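Local atomic coordinates of glucose-6-phosphate isomerase (Plasmodium falciparum, PDB entry 3QKI), a protein that probably catalyses the interconversion of alpha-D-glucose 6-phosphate and beta-D-fructose 6-phosphate, the second step of glycolysis. Residues L179-V184 and L322-A327; N219-A224 and Q236-Y241. All coordinates share one frame; numbering follows the deposited sequence. Where two conformers were deposited one is given.

Contact 1 (L179-V184 and L322-A327); sequences LGTEFV and LPLSIA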
loop_
_atom_site.group_PDB
_atom_site.type_symbol
_atom_site.label_atom_id
_atom_site.label_comp_id
_atom_site.label_asym_id
_atom_site.label_seq_id
_atom_site.Cartn_x
_atom_site.Cartn_y
_atom_site.Cartn_z
ATOM N N LEU A 179 -8.644 8.845 -5.442
ATOM C CA LEU A 179 -7.642 7.811 -5.765
ATOM C C LEU A 179 -7.014 7.931 -7.149
ATOM O O LEU A 179 -5.796 7.919 -7.268
ATOM C CB LEU A 179 -8.116 6.374 -5.452
ATOM C CG LEU A 179 -8.229 6.013 -3.955
ATOM C CD1 LEU A 179 -9.058 4.754 -3.752
ATOM C CD2 LEU A 179 -6.863 5.848 -3.298
ATOM N N GLY A 180 -7.845 8.080 -8.167
ATOM C CA GLY A 180 -7.355 8.256 -9.531
ATOM C C GLY A 180 -6.593 9.556 -9.675
ATOM O O GLY A 180 -5.499 9.583 -10.249
ATOM N N THR A 181 -7.145 10.641 -9.102
ATOM C CA THR A 181 -6.503 11.953 -9.145
ATOM C C THR A 181 -5.101 11.899 -8.511
ATOM O O THR A 181 -4.156 12.381 -9.130
ATOM C CB THR A 181 -7.386 13.004 -8.465
ATOM O OG1 THR A 181 -8.708 12.878 -8.981
ATOM C CG2 THR A 181 -6.856 14.443 -8.656
ATOM N N GLU A 182 -4.980 11.319 -7.293
ATOM C CA GLU A 182 -3.696 11.252 -6.617
ATOM C C GLU A 182 -2.685 10.403 -7.398
ATOM O O GLU A 182 -1.502 10.775 -7.480
ATOM C CB GLU A 182 -3.824 10.809 -5.144
ATOM C CG GLU A 182 -2.460 10.840 -4.461
ATOM C CD GLU A 182 -2.489 10.823 -2.953
ATOM O OE1 GLU A 182 -3.354 10.126 -2.381
ATOM O OE2 GLU A 182 -1.630 11.494 -2.343
ATOM N N PHE A 183 -3.157 9.315 -8.028
ATOM C CA PHE A 183 -2.286 8.489 -8.870
ATOM C C PHE A 183 -1.684 9.405 -9.959
ATOM O O PHE A 183 -0.469 9.474 -10.083
ATOM C CB PHE A 183 -3.060 7.274 -9.469
ATOM C CG PHE A 183 -2.734 6.909 -10.913
ATOM C CD1 PHE A 183 -1.417 6.747 -11.332
ATOM C CD2 PHE A 183 -3.744 6.754 -11.854
ATOM C CE1 PHE A 183 -1.117 6.491 -12.679
ATOM C CE2 PHE A 183 -3.444 6.437 -13.185
ATOM C CZ PHE A 183 -2.133 6.312 -13.586
ATOM N N VAL A 184 -2.531 10.107 -10.725
ATOM C CA VAL A 184 -2.091 10.964 -11.844
ATOM C C VAL A 184 -1.251 12.141 -11.365
ATOM O O VAL A 184 -0.250 12.466 -11.995
ATOM C CB VAL A 184 -3.256 11.407 -12.777
ATOM C CG1 VAL A 184 -2.737 12.248 -13.957
ATOM C CG2 VAL A 184 -4.035 10.200 -13.297
ATOM N N LEU A 322 -10.481 18.782 -13.256
ATOM C CA LEU A 322 -10.386 20.105 -12.642
ATOM C C LEU A 322 -9.124 20.287 -11.762
ATOM O O LEU A 322 -8.307 21.135 -12.123
ATOM C CB LEU A 322 -11.670 20.516 -11.921
ATOM C CG LEU A 322 -11.577 21.796 -11.116
ATOM C CD1 LEU A 322 -11.464 23.033 -12.026
ATOM C CD2 LEU A 322 -12.717 21.893 -10.178
ATOM N N PRO A 323 -8.857 19.497 -10.688
ATOM C CA PRO A 323 -7.627 19.743 -9.918
ATOM C C PRO A 323 -6.354 19.509 -10.730
ATOM O O PRO A 323 -5.395 20.252 -10.547
ATOM C CB PRO A 323 -7.744 18.791 -8.729
ATOM C CG PRO A 323 -8.660 17.713 -9.205
ATOM C CD PRO A 323 -9.661 18.423 -10.069
ATOM N N LEU A 324 -6.358 18.541 -11.661
ATOM C CA LEU A 324 -5.141 18.270 -12.452
ATOM C C LEU A 324 -4.837 19.350 -13.503
ATOM O O LEU A 324 -3.664 19.587 -13.794
ATOM C CB LEU A 324 -5.166 16.857 -13.076
ATOM C CG LEU A 324 -5.202 15.661 -12.082
ATOM C CD1 LEU A 324 -5.690 14.359 -12.787
ATOM C CD2 LEU A 324 -3.853 15.477 -11.364
ATOM N N SER A 325 -5.880 19.997 -14.070
ATOM C CA SER A 325 -5.695 21.110 -15.003
ATOM C C SER A 325 -5.226 22.350 -14.214
ATOM O O SER A 325 -4.466 23.126 -14.743
ATOM C CB SER A 325 -6.995 21.436 -15.735
ATOM O OG SER A 325 -7.362 20.387 -16.613
ATOM N N ILE A 326 -5.626 22.509 -12.955
ATOM C CA ILE A 326 -5.115 23.620 -12.126
ATOM C C ILE A 326 -3.607 23.378 -11.885
ATOM O O ILE A 326 -2.787 24.262 -12.128
ATOM C CB ILE A 326 -5.899 23.801 -10.802
ATOM C CG1 ILE A 326 -7.322 24.367 -11.075
ATOM C CG2 ILE A 326 -5.111 24.709 -9.798
ATOM C CD1 ILE A 326 -8.317 24.189 -9.934
ATOM N N ALA A 327 -3.250 22.157 -11.465
ATOM C CA ALA A 327 -1.859 21.800 -11.167
ATOM C C ALA A 327 -0.945 21.836 -12.377
ATOM O O ALA A 327 0.199 22.300 -12.270
ATOM C CB ALA A 327 -1.809 20.417 -10.516
#

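Contact 2 (N219-A224 and Q236-Y241); sequences NVRFLA and QNLDQY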
loop_
_atom_site.group_PDB
_atom_site.type_symbol
_atom_site.label_atom_id
_atom_site.label_comp_id
_atom_site.label_asym_id
_atom_site.label_seq_id
_atom_site.Cartn_x
_atom_site.Cartn_y
_atom_site.Cartn_z
ATOM N N ASN A 219 0.785 23.427 -4.339
ATOM C CA ASN A 219 0.944 22.477 -3.255
ATOM C C ASN A 219 -0.415 21.770 -3.112
ATOM O O ASN A 219 -1.312 22.268 -2.443
ATOM C CB ASN A 219 1.382 23.200 -1.989
ATOM C CG ASN A 219 1.632 22.323 -0.787
ATOM O OD1 ASN A 219 1.494 21.089 -0.810
ATOM N ND2 ASN A 219 1.990 22.958 0.306
ATOM N N VAL A 220 -0.579 20.643 -3.818
ATOM C CA VAL A 220 -1.825 19.883 -3.841
ATOM C C VAL A 220 -1.846 18.869 -2.708
ATOM O O VAL A 220 -0.921 18.074 -2.568
ATOM C CB VAL A 220 -2.070 19.244 -5.230
ATOM C CG1 VAL A 220 -3.401 18.508 -5.288
ATOM C CG2 VAL A 220 -1.987 20.297 -6.331
ATOM N N ARG A 221 -2.900 18.918 -1.892
ATOM C CA ARG A 221 -3.116 17.996 -0.769
ATOM C C ARG A 221 -4.453 17.272 -0.951
ATOM O O ARG A 221 -5.405 17.848 -1.496
ATOM C CB ARG A 221 -3.100 18.762 0.578
ATOM C CG ARG A 221 -1.859 19.634 0.764
ATOM C CD ARG A 221 -0.871 19.027 1.720
ATOM N NE ARG A 221 0.340 19.842 1.903
ATOM C CZ ARG A 221 0.615 20.587 2.969
ATOM N NH1 ARG A 221 -0.255 20.682 3.967
ATOM N NH2 ARG A 221 1.774 21.223 3.058
ATOM N N PHE A 222 -4.527 16.003 -0.520
ATOM C CA PHE A 222 -5.753 15.188 -0.604
ATOM C C PHE A 222 -6.263 14.896 0.801
ATOM O O PHE A 222 -5.571 14.255 1.586
ATOM C CB PHE A 222 -5.523 13.911 -1.412
ATOM C CG PHE A 222 -5.149 14.189 -2.844
ATOM C CD1 PHE A 222 -3.808 14.257 -3.228
ATOM C CD2 PHE A 222 -6.132 14.394 -3.809
ATOM C CE1 PHE A 222 -3.455 14.560 -4.539
ATOM C CE2 PHE A 222 -5.779 14.706 -5.126
ATOM C CZ PHE A 222 -4.441 14.774 -5.487
ATOM N N LEU A 223 -7.444 15.448 1.136
ATOM C CA LEU A 223 -8.043 15.253 2.440
ATOM C C LEU A 223 -9.123 14.207 2.210
ATOM O O LEU A 223 -10.212 14.505 1.696
ATOM C CB LEU A 223 -8.584 16.577 3.022
ATOM C CG LEU A 223 -9.375 16.474 4.322
ATOM C CD1 LEU A 223 -8.616 15.674 5.386
ATOM C CD2 LEU A 223 -9.752 17.852 4.827
ATOM N N ALA A 224 -8.768 12.946 2.520
ATOM C CA ALA A 224 -9.615 11.795 2.257
ATOM C C ALA A 224 -10.173 11.122 3.478
ATOM O O ALA A 224 -11.335 10.749 3.480
ATOM C CB ALA A 224 -8.875 10.795 1.390
ATOM N N GLN A 236 -1.326 21.619 7.463
ATOM C CA GLN A 236 0.093 21.738 7.837
ATOM C C GLN A 236 0.834 22.843 7.052
ATOM O O GLN A 236 1.006 22.646 5.845
ATOM C CB GLN A 236 0.749 20.373 7.504
ATOM C CG GLN A 236 2.273 20.318 7.607
ATOM C CD GLN A 236 2.678 19.726 8.914
ATOM O OE1 GLN A 236 2.256 20.181 9.976
ATOM N NE2 GLN A 236 3.435 18.641 8.859
ATOM N N ASN A 237 1.307 23.929 7.701
ATOM C CA ASN A 237 2.094 25.013 7.071
ATOM C C ASN A 237 1.405 25.739 5.903
ATOM O O ASN A 237 2.079 26.349 5.067
ATOM C CB ASN A 237 3.495 24.531 6.646
ATOM C CG ASN A 237 4.368 24.128 7.791
ATOM O OD1 ASN A 237 4.776 22.971 7.881
ATOM N ND2 ASN A 237 4.683 25.084 8.669
ATOM N N LEU A 238 0.070 25.667 5.842
ATOM C CA LEU A 238 -0.658 26.315 4.747
ATOM C C LEU A 238 -1.265 27.594 5.259
ATOM O O LEU A 238 -1.762 27.626 6.389
ATOM C CB LEU A 238 -1.767 25.397 4.150
ATOM C CG LEU A 238 -1.346 24.143 3.355
ATOM C CD1 LEU A 238 -2.469 23.646 2.468
ATOM C CD2 LEU A 238 -0.136 24.381 2.490
ATOM N N ASP A 239 -1.246 28.645 4.421
ATOM C CA ASP A 239 -1.916 29.890 4.774
ATOM C C ASP A 239 -3.272 29.845 4.064
ATOM O O ASP A 239 -3.315 29.570 2.858
ATOM C CB ASP A 239 -1.090 31.118 4.311
ATOM C CG ASP A 239 -1.638 32.490 4.698
ATOM O OD1 ASP A 239 -2.828 32.579 5.062
ATOM O OD2 ASP A 239 -0.872 33.476 4.633
ATOM N N GLN A 240 -4.381 30.095 4.819
ATOM C CA GLN A 240 -5.749 30.124 4.270
ATOM C C GLN A 240 -5.843 31.052 3.065
ATOM O O GLN A 240 -6.530 30.717 2.110
ATOM C CB GLN A 240 -6.764 30.585 5.316
ATOM C CG GLN A 240 -7.033 29.578 6.421
ATOM C CD GLN A 240 -6.123 29.744 7.609
ATOM O OE1 GLN A 240 -4.954 30.081 7.478
ATOM N NE2 GLN A 240 -6.644 29.480 8.799
ATOM N N TYR A 241 -5.121 32.196 3.103
ATOM C CA TYR A 241 -5.111 33.201 2.035
ATOM C C TYR A 241 -4.564 32.728 0.691
ATOM O O TYR A 241 -4.889 33.349 -0.320
ATOM C CB TYR A 241 -4.394 34.493 2.469
ATOM C CG TYR A 241 -5.019 35.266 3.616
ATOM C CD1 TYR A 241 -6.395 35.420 3.710
ATOM C CD2 TYR A 241 -4.225 35.973 4.517
ATOM C CE1 TYR A 241 -6.972 36.186 4.719
ATOM C CE2 TYR A 241 -4.789 36.746 5.533
ATOM C CZ TYR A 241 -6.167 36.856 5.628
ATOM O OH TYR A 241 -6.730 37.604 6.640
#

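Contact 1 (L179-V184 and L322-A327)
L324 reaches from helix 318-328 into the gap between T181 and V184, which stand one turn apart on helix 179-197. Its branch CD1 lies 3.8 Å from CG1 of V184 and equally near that residue's CB, the two side chains meeting at about a right angle. The other branch, CD2, rests 3.8 Å from the carbonyl O of T181, while CG of L324 sits 4.0 Å from CG2 of T181. That methyl is turned toward the facing helix because it stands anti to the backbone N (OG1, chi1 -49°, takes the place beside N), and it also touches CG of P323 at 3.8 Å. The close approaches are confined to T181, V184, P323 and L324: the short axes come only to 10.4 Å, and the contact buries 187 Å² in all. On the solvent side E182 points away and is partly exposed, whereas from helix 330-349 F336 packs on V184 and M333 on L324. With the two axes running in the same sense at -21°, this is near-parallel helix packing beside the five-stranded parallel sheet of the sugar isomerase (SIS) fold, on the helix that begins just after the sugar-phosphate-binding residues G176 and S177.

Contact 2 (N219-A224 and Q236-Y241)
R221, L238 and Q236 carry most of this contact, in which a strand arginine grips the carbonyl of the first residue after helix 228-235. The guanidinium meets O of Q236 end-on with two nitrogens: NH1 at 3.0 Å from that O, in the carbonyl plane on a lone pair, and NH2 at 3.2 Å from it, nearly in line with the C=O bond. The acceptor lies almost in the guanidinium plane, so the pair of bonds fixes how the group is turned. A bend at chi2 (-104°) brings the end of R221 round to N219, whose OD1 accepts from NE of R221 at 3.2 Å, well tilted from both planes. NH1 also donates to O of A234, so carbonyls at and just beyond the C-terminal end of helix 228-235 both accept from the guanidinium; the helix end probably suits its positive charge. L238 lies over one face of the guanidinium, toward its rim, with CG 3.7 Å from NH1 of R221, and its CD2 reaches ND2 of N219 at 3.4 Å. Around this surface contact, strand 219-223 pairs with strand 168-172 at the edge of the parallel sheet; L238, in the loop leading to strand 243-248, leans on N168 and on W267 of helix 255-268.

In the fold
The two contacts lie with their centres about 15 Å apart and share the five-stranded parallel sheet with its flanking helices. Along the chain, helix 179-197 of contact 1 comes first, then strand 219-223 and the loop 236-241 of contact 2, and finally helix 318-328, so both segments of contact 2 fall between the two helices of contact 1. They touch directly: the ring of F222 packs on E182 and T181, its CE2 lying 3.7 Å from CG2 of T181, and V220 approaches A327. The edge strand thus has contact 1 against one face, while R221 ties it to the loop after helix 228-235. Contact 1 is buried near the sugar-phosphate site; contact 2 lies at the surface, where Q236 and N237 also pack on Y212 of the second subunit.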